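Local coordinates for peptidase S8 and S53, subtilisin, kexin, sedolisin (Mycobacterium smegmatis, PDB 4KG7), which is a subtilisin-like serine protease, the mycosin MycP3 of the ESX-3 type VII secretion system, and probably cleaves peptide bonds by the charge-relay mechanism of subtilases, at residues 200-212 and 333-345. Residues are numbered along the deposited sequence; the frame is centred on the assembly and turned at random.
Sequences RYAALEKDAVIVA and RSKFPDLTARQVV
R333, near the C-terminal end of helix 318-335, reaches across to D207 in the turn that leads from helix 193-205 into strand 209-213. From CB its chain runs out through CG and bends at chi3 (81°); R333 CD passes V209 CG2 at 4.2 Å, and the same methyl lies over one face of the guanidinium. At the tip, R333 NH1 gives a nearly straight bond to D207 O (2.8 Å), in the planes of both groups; NH1 also donates to R174 O. R333 NH2 divides between L339 O (2.9 Å), the carbonyl of the residue that closes the type I turn F336-L339, and the salt bridge to D207. Carboxylate and guanidinium planes stand 76° apart, and R333 NH2 meets D207 OD2 (2.9 Å) from above the carboxylate plane. Four acceptors, two for each of NH1 and NH2, hold the guanidinium against rotation. The D207 carboxylate, swung opposite the backbone N (chi1 -167°), also presents D207 OD1 to A341 N (2.8 Å) in a nearly straight bond, taking up an N-H of the first turn of helix 341-350; T340 and Q343 form a capping box at that helix start. Deeper in, V209 CG2 packs on A341 CB (3.7 Å) and V344 CG1, its CG1 on V345 CG2. On the outer side, L204 CD2 sits centrally over one face of the R342 guanidinium, 3.5 Å above it. The end of helix 318-335 and the start of helix 341-350 are thus joined to the turn before strand 209-213, which lies between strands 175-178 and 259-265 in the parallel sheet of the subtilisin fold, away from the predicted catalytic triad.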
loop_
_atom_site.group_PDB
_atom_site.type_symbol
_atom_site.label_atom_id
_atom_site.label_comp_id
_atom_site.label_asym_id
_atom_site.label_seq_id
_atom_site.Cartn_x
_atom_site.Cartn_y
_atom_site.Cartn_z
ATOM N N ARG A 200 -7.502 14.180 -2.020
ATOM C CA ARG A 200 -7.148 15.414 -2.695
ATOM C C ARG A 200 -6.376 16.376 -1.803
ATOM O O ARG A 200 -5.409 16.979 -2.234
ATOM C CB ARG A 200 -8.398 16.095 -3.257
ATOM C CG ARG A 200 -8.099 17.344 -4.060
ATOM C CD ARG A 200 -9.352 17.958 -4.638
ATOM N NE ARG A 200 -9.130 19.295 -5.191
ATOM C CZ ARG A 200 -9.093 20.417 -4.469
ATOM N NH1 ARG A 200 -9.187 20.406 -3.143
ATOM N NH2 ARG A 200 -8.915 21.581 -5.075
ATOM N N TYR A 201 -6.822 16.544 -0.564
ATOM C CA TYR A 201 -6.106 17.372 0.415
ATOM C C TYR A 201 -4.671 16.922 0.610
ATOM O O TYR A 201 -3.711 17.703 0.543
ATOM C CB TYR A 201 -6.863 17.355 1.733
ATOM C CG TYR A 201 -6.144 18.001 2.894
ATOM C CD1 TYR A 201 -6.050 19.368 2.992
ATOM C CD2 TYR A 201 -5.527 17.228 3.861
ATOM C CE1 TYR A 201 -5.386 19.959 4.047
ATOM C CE2 TYR A 201 -4.879 17.794 4.947
ATOM C CZ TYR A 201 -4.789 19.173 5.021
ATOM O OH TYR A 201 -4.173 19.806 6.062
ATOM N N ALA A 202 -4.505 15.620 0.807
ATOM C CA ALA A 202 -3.186 15.069 1.060
ATOM C C ALA A 202 -2.302 15.154 -0.178
ATOM O O ALA A 202 -1.125 15.441 -0.063
ATOM C CB ALA A 202 -3.278 13.627 1.554
ATOM N N ALA A 203 -2.880 14.889 -1.357
ATOM C CA ALA A 203 -2.066 14.833 -2.581
ATOM C C ALA A 203 -1.701 16.190 -3.140
ATOM O O ALA A 203 -0.613 16.314 -3.674
ATOM C CB ALA A 203 -2.736 14.004 -3.647
ATOM N N LEU A 204 -2.574 17.173 -2.998
ATOM C CA LEU A 204 -2.353 18.492 -3.603
ATOM C C LEU A 204 -1.886 19.511 -2.552
ATOM O O LEU A 204 -0.695 19.876 -2.507
ATOM C CB LEU A 204 -3.612 18.931 -4.381
ATOM C CG LEU A 204 -4.007 18.042 -5.567
ATOM C CD1 LEU A 204 -5.107 18.731 -6.364
ATOM C CD2 LEU A 204 -2.842 17.661 -6.444
ATOM N N GLU A 205 -2.765 19.896 -1.636
ATOM C CA GLU A 205 -2.403 20.904 -0.659
ATOM C C GLU A 205 -1.213 20.461 0.174
ATOM O O GLU A 205 -0.304 21.271 0.425
ATOM C CB GLU A 205 -3.560 21.217 0.270
ATOM C CG GLU A 205 -3.184 22.247 1.329
ATOM C CD GLU A 205 -4.354 22.814 2.099
ATOM O OE1 GLU A 205 -5.509 22.691 1.633
ATOM O OE2 GLU A 205 -4.117 23.423 3.178
ATOM N N LYS A 206 -1.192 19.191 0.602
ATOM C CA LYS A 206 -0.075 18.709 1.412
ATOM C C LYS A 206 1.014 18.028 0.582
ATOM O O LYS A 206 2.043 17.647 1.130
ATOM C CB LYS A 206 -0.552 17.803 2.532
ATOM C CG LYS A 206 -1.602 18.434 3.462
ATOM C CD LYS A 206 -1.118 19.672 4.191
ATOM C CE LYS A 206 -0.012 19.360 5.175
ATOM N NZ LYS A 206 0.414 20.566 5.964
ATOM N N ASP A 207 0.783 17.874 -0.716
ATOM C CA ASP A 207 1.828 17.467 -1.655
ATOM C C ASP A 207 2.417 16.100 -1.351
ATOM O O ASP A 207 3.607 15.863 -1.592
ATOM C CB ASP A 207 2.957 18.519 -1.721
ATOM C CG ASP A 207 3.909 18.298 -2.912
ATOM O OD1 ASP A 207 3.425 18.087 -4.033
ATOM O OD2 ASP A 207 5.139 18.373 -2.701
ATOM N N ALA A 208 1.588 15.176 -0.858
ATOM C CA ALA A 208 2.050 13.813 -0.566
ATOM C C ALA A 208 1.836 12.885 -1.743
ATOM O O ALA A 208 0.795 12.958 -2.389
ATOM C CB ALA A 208 1.324 13.272 0.653
ATOM N N VAL A 209 2.820 12.025 -2.007
ATOM C CA VAL A 209 2.638 10.930 -2.940
ATOM C C VAL A 209 1.895 9.800 -2.215
ATOM O O VAL A 209 2.396 9.245 -1.236
ATOM C CB VAL A 209 3.992 10.398 -3.451
ATOM C CG1 VAL A 209 3.780 9.158 -4.310
ATOM C CG2 VAL A 209 4.686 11.467 -4.263
ATOM N N ILE A 210 0.709 9.462 -2.718
ATOM C CA ILE A 210 -0.122 8.448 -2.097
ATOM C C ILE A 210 -0.066 7.211 -2.986
ATOM O O ILE A 210 -0.337 7.274 -4.179
ATOM C CB ILE A 210 -1.586 8.894 -1.943
ATOM C CG1 ILE A 210 -1.713 10.246 -1.196
ATOM C CG2 ILE A 210 -2.420 7.816 -1.251
ATOM C CD1 ILE A 210 -3.112 10.819 -1.270
ATOM N N VAL A 211 0.315 6.117 -2.383
ATOM C CA VAL A 211 0.507 4.839 -3.061
ATOM C C VAL A 211 -0.434 3.826 -2.444
ATOM O O VAL A 211 -0.457 3.666 -1.225
ATOM C CB VAL A 211 1.983 4.343 -2.893
ATOM C CG1 VAL A 211 2.230 3.030 -3.606
ATOM C CG2 VAL A 211 2.957 5.388 -3.390
ATOM N N ALA A 212 -1.176 3.111 -3.298
ATOM C CA ALA A 212 -2.173 2.131 -2.848
ATOM C C ALA A 212 -2.028 0.812 -3.586
ATOM O O ALA A 212 -1.794 0.788 -4.794
ATOM C CB ALA A 212 -3.589 2.693 -3.050
ATOM N N ARG A 333 12.063 11.178 -3.803
ATOM C CA ARG A 333 11.860 12.466 -3.129
ATOM C C ARG A 333 13.069 12.932 -2.351
ATOM O O ARG A 333 13.274 14.146 -2.230
ATOM C CB ARG A 333 10.627 12.442 -2.226
ATOM C CG ARG A 333 9.352 12.035 -2.934
ATOM C CD ARG A 333 8.150 12.679 -2.289
ATOM N NE ARG A 333 7.982 14.048 -2.759
ATOM C CZ ARG A 333 6.883 14.769 -2.552
ATOM N NH1 ARG A 333 5.915 14.310 -1.777
ATOM N NH2 ARG A 333 6.778 15.972 -3.071
ATOM N N SER A 334 13.887 12.010 -1.847
ATOM C CA SER A 334 15.117 12.385 -1.176
ATOM C C SER A 334 16.133 12.939 -2.171
ATOM O O SER A 334 16.778 13.940 -1.897
ATOM C CB SER A 334 15.711 11.190 -0.435
ATOM O OG SER A 334 16.925 11.503 0.211
ATOM N N LYS A 335 16.280 12.288 -3.311
ATOM C CA LYS A 335 17.247 12.730 -4.317
ATOM C C LYS A 335 16.820 14.026 -4.979
ATOM O O LYS A 335 17.668 14.901 -5.262
ATOM C CB LYS A 335 17.493 11.664 -5.378
ATOM C CG LYS A 335 18.471 12.184 -6.414
ATOM C CD LYS A 335 19.128 11.135 -7.263
ATOM C CE LYS A 335 20.069 11.817 -8.231
ATOM N NZ LYS A 335 20.514 10.916 -9.321
ATOM N N PHE A 336 15.511 14.157 -5.202
ATOM C CA PHE A 336 14.958 15.326 -5.883
ATOM C C PHE A 336 13.906 15.965 -4.977
ATOM O O PHE A 336 12.704 15.852 -5.212
ATOM C CB PHE A 336 14.331 14.916 -7.205
ATOM C CG PHE A 336 15.264 14.224 -8.147
ATOM C CD1 PHE A 336 16.237 14.923 -8.823
ATOM C CD2 PHE A 336 15.127 12.875 -8.393
ATOM C CE1 PHE A 336 17.102 14.261 -9.693
ATOM C CE2 PHE A 336 15.955 12.224 -9.277
ATOM C CZ PHE A 336 16.934 12.913 -9.933
ATOM N N PRO A 337 14.359 16.653 -3.925
ATOM C CA PRO A 337 13.433 17.129 -2.876
ATOM C C PRO A 337 12.505 18.274 -3.255
ATOM O O PRO A 337 11.535 18.512 -2.548
ATOM C CB PRO A 337 14.365 17.545 -1.735
ATOM C CG PRO A 337 15.619 17.861 -2.417
ATOM C CD PRO A 337 15.768 16.930 -3.568
ATOM N N ASP A 338 12.742 18.891 -4.396
ATOM C CA ASP A 338 11.925 19.986 -4.832
ATOM C C ASP A 338 10.800 19.560 -5.757
ATOM O O ASP A 338 9.909 20.364 -6.037
ATOM C CB ASP A 338 12.793 21.070 -5.470
ATOM C CG ASP A 338 13.661 21.789 -4.445
ATOM O OD1 ASP A 338 13.346 21.712 -3.232
ATOM O OD2 ASP A 338 14.630 22.441 -4.840
ATOM N N LEU A 339 10.794 18.307 -6.193
ATOM C CA LEU A 339 9.710 17.825 -7.040
ATOM C C LEU A 339 8.403 17.773 -6.259
ATOM O O LEU A 339 8.360 17.381 -5.080
ATOM C CB LEU A 339 10.007 16.417 -7.593
ATOM C CG LEU A 339 11.199 16.333 -8.552
ATOM C CD1 LEU A 339 11.340 14.886 -9.017
ATOM C CD2 LEU A 339 11.031 17.339 -9.699
ATOM N N THR A 340 7.321 18.146 -6.928
ATOM C CA THR A 340 5.955 17.945 -6.385
ATOM C C THR A 340 5.571 16.475 -6.459
ATOM O O THR A 340 6.192 15.703 -7.166
ATOM C CB THR A 340 4.915 18.754 -7.187
ATOM O OG1 THR A 340 4.848 18.224 -8.515
ATOM C CG2 THR A 340 5.278 20.204 -7.203
ATOM N N ALA A 341 4.502 16.127 -5.760
ATOM C CA ALA A 341 3.997 14.775 -5.805
ATOM C C ALA A 341 3.630 14.407 -7.234
ATOM O O ALA A 341 3.904 13.293 -7.657
ATOM C CB ALA A 341 2.790 14.607 -4.895
ATOM N N ARG A 342 3.040 15.328 -7.992
ATOM C CA ARG A 342 2.674 14.967 -9.384
ATOM C C ARG A 342 3.939 14.666 -10.185
ATOM O O ARG A 342 3.960 13.733 -11.002
ATOM C CB ARG A 342 1.900 16.058 -10.100
ATOM C CG ARG A 342 0.500 16.328 -9.597
ATOM C CD ARG A 342 -0.054 17.491 -10.342
ATOM N NE ARG A 342 -1.477 17.744 -10.197
ATOM C CZ ARG A 342 -2.010 18.867 -9.715
ATOM N NH1 ARG A 342 -1.265 19.866 -9.274
ATOM N NH2 ARG A 342 -3.326 18.986 -9.711
ATOM N N GLN A 343 4.983 15.459 -9.977
ATOM C CA GLN A 343 6.244 15.249 -10.703
ATOM C C GLN A 343 6.851 13.912 -10.315
ATOM O O GLN A 343 7.397 13.216 -11.161
ATOM C CB GLN A 343 7.236 16.379 -10.445
ATOM C CG GLN A 343 6.897 17.661 -11.167
ATOM C CD GLN A 343 7.830 18.799 -10.779
ATOM O OE1 GLN A 343 7.911 19.182 -9.611
ATOM N NE2 GLN A 343 8.530 19.366 -11.760
ATOM N N VAL A 344 6.735 13.530 -9.038
ATOM C CA VAL A 344 7.310 12.281 -8.577
ATOM C C VAL A 344 6.569 11.101 -9.189
ATOM O O VAL A 344 7.202 10.152 -9.669
ATOM C CB VAL A 344 7.281 12.187 -7.032
ATOM C CG1 VAL A 344 7.672 10.794 -6.550
ATOM C CG2 VAL A 344 8.194 13.232 -6.409
ATOM N N VAL A 345 5.243 11.174 -9.203
ATOM C CA VAL A 345 4.451 10.116 -9.809
ATOM C C VAL A 345 4.793 9.994 -11.311
ATOM O O VAL A 345 4.973 8.916 -11.827
ATOM C CB VAL A 345 2.939 10.323 -9.551
ATOM C CG1 VAL A 345 2.108 9.382 -10.426
ATOM C CG2 VAL A 345 2.634 10.115 -8.069
HETATM O O HOH W 1 1.477 17.608 -6.776
HETATM O O HOH W 2 6.931 20.254 -3.702
#